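Local coordinates for tryptophan synthase alpha chain (Campylobacter jejuni, PDB 3THA), which probably catalyses the aldol cleavage of indoleglycerol phosphate to indole and glyceraldehyde 3-phosphate, the alpha-subunit step in making tryptophan, at residues 216-219 and 223-226. Residues are numbered along the deposited sequence; the frame is centred on the assembly and turned at random.
Sequences RMRK and GVIV
Met217 and Val224 meet where the last beta-alpha-beta unit of the TIM barrel closes, and they illustrate how a single branched side chain on a barrel strand can pack against the C-terminal end of the preceding helix and the turn after it. One methyl does the tight packing. Val224 CG2 lies 3.8 Å from Met217 CB. The same methyl reaches Arg218, coming within 4.1 Å of its CG. The valine places CG1 anti to its own backbone N (chi1 169°), which leaves CG2 as the branch that faces the end of helix 212-217. Met217, modelled as selenomethionine, touches through its root: CG, set anti to the carbonyl carbon (chi1 -73°), already departs from the valine, and the chain bends again at chi2, its side chain packing on Ile208 and Val204. Arg218 runs extended from CG to NE, crossing Val224 at about a right angle, and its NH2 hydrogen-bonds Asn16 OD1 on the first strand. Val224 is buried, its strand paired with strands 202-205 and 15-21, and its side chain is about 10 Å from that of Glu46, a predicted proton acceptor; Met217 and Arg218 remain partly exposed. The looser side is at the backbone carbonyls, where water mediates the approach: one molecule lies 2.6 Å from both Met217 O and Gly223 O, with geometry suited to donating to either.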
loop_
_atom_site.group_PDB
_atom_site.type_symbol
_atom_site.label_atom_id
_atom_site.label_comp_id
_atom_site.label_asym_id
_atom_site.label_seq_id
_atom_site.Cartn_x
_atom_site.Cartn_y
_atom_site.Cartn_z
ATOM N N ARG B 216 -7.255 -23.596 9.087
ATOM C CA ARG B 216 -6.063 -23.772 9.910
ATOM C C ARG B 216 -5.760 -22.534 10.762
ATOM O O ARG B 216 -5.504 -22.635 11.960
ATOM C CB ARG B 216 -4.850 -24.229 9.078
ATOM C CG ARG B 216 -4.117 -23.154 8.287
ATOM C CD ARG B 216 -2.686 -23.611 7.961
ATOM N NE ARG B 216 -2.634 -24.679 6.960
ATOM C CZ ARG B 216 -2.155 -24.519 5.728
ATOM N NH1 ARG B 216 -1.656 -23.338 5.351
ATOM N NH2 ARG B 216 -2.166 -25.535 4.875
HETATM N N MSE B 217 -5.828 -21.368 10.137
HETATM C CA MSE B 217 -5.740 -20.113 10.860
HETATM C C MSE B 217 -6.808 -20.029 11.948
HETATM O O MSE B 217 -6.648 -19.273 12.917
HETATM C CB MSE B 217 -5.887 -18.947 9.890
HETATM C CG MSE B 217 -4.674 -18.713 9.015
HETATM SE SE MSE B 217 -3.118 -18.075 10.049
HETATM C CE MSE B 217 -1.798 -18.175 8.590
ATOM N N ARG B 218 -7.882 -20.812 11.786
ATOM C CA ARG B 218 -8.981 -20.848 12.753
ATOM C C ARG B 218 -8.590 -21.419 14.111
ATOM O O ARG B 218 -9.256 -21.143 15.108
ATOM C CB ARG B 218 -10.183 -21.623 12.211
ATOM C CG ARG B 218 -11.115 -20.804 11.323
ATOM C CD ARG B 218 -12.446 -21.523 11.043
ATOM N NE ARG B 218 -13.351 -20.600 10.371
ATOM C CZ ARG B 218 -13.937 -20.802 9.198
ATOM N NH1 ARG B 218 -13.784 -21.950 8.529
ATOM N NH2 ARG B 218 -14.703 -19.834 8.714
ATOM N N LYS B 219 -7.519 -22.206 14.159
ATOM C CA LYS B 219 -7.053 -22.710 15.453
ATOM C C LYS B 219 -5.859 -21.940 15.983
ATOM O O LYS B 219 -5.165 -22.392 16.891
ATOM C CB LYS B 219 -6.775 -24.223 15.433
ATOM C CG LYS B 219 -6.162 -24.794 14.162
ATOM C CD LYS B 219 -6.944 -26.047 13.776
ATOM C CE LYS B 219 -6.508 -26.635 12.446
ATOM N NZ LYS B 219 -7.576 -27.526 11.860
ATOM N N GLY B 223 -10.145 -15.135 15.195
ATOM C CA GLY B 223 -10.725 -14.625 13.951
ATOM C C GLY B 223 -9.749 -14.742 12.788
ATOM O O GLY B 223 -8.552 -14.994 13.002
ATOM N N VAL B 224 -10.247 -14.562 11.561
ATOM C CA VAL B 224 -9.434 -14.741 10.356
ATOM C C VAL B 224 -9.836 -13.662 9.370
ATOM O O VAL B 224 -11.038 -13.387 9.240
ATOM C CB VAL B 224 -9.715 -16.123 9.735
ATOM C CG1 VAL B 224 -9.103 -16.241 8.354
ATOM C CG2 VAL B 224 -9.239 -17.243 10.658
ATOM N N ILE B 225 -8.855 -13.053 8.691
ATOM C CA ILE B 225 -9.106 -11.895 7.820
ATOM C C ILE B 225 -8.699 -12.175 6.381
ATOM O O ILE B 225 -7.503 -12.253 6.102
ATOM C CB ILE B 225 -8.322 -10.661 8.291
ATOM C CG1 ILE B 225 -8.554 -10.397 9.774
ATOM C CG2 ILE B 225 -8.668 -9.419 7.467
ATOM C CD1 ILE B 225 -7.780 -9.187 10.318
ATOM N N VAL B 226 -9.673 -12.326 5.466
ATOM C CA VAL B 226 -9.364 -12.485 4.051
ATOM C C VAL B 226 -9.444 -11.152 3.258
ATOM O O VAL B 226 -10.454 -10.416 3.317
ATOM C CB VAL B 226 -10.219 -13.569 3.452
ATOM C CG1 VAL B 226 -9.880 -13.792 1.956
ATOM C CG2 VAL B 226 -10.039 -14.877 4.252
HETATM O O HOH W 1 -8.123 -17.417 13.948
#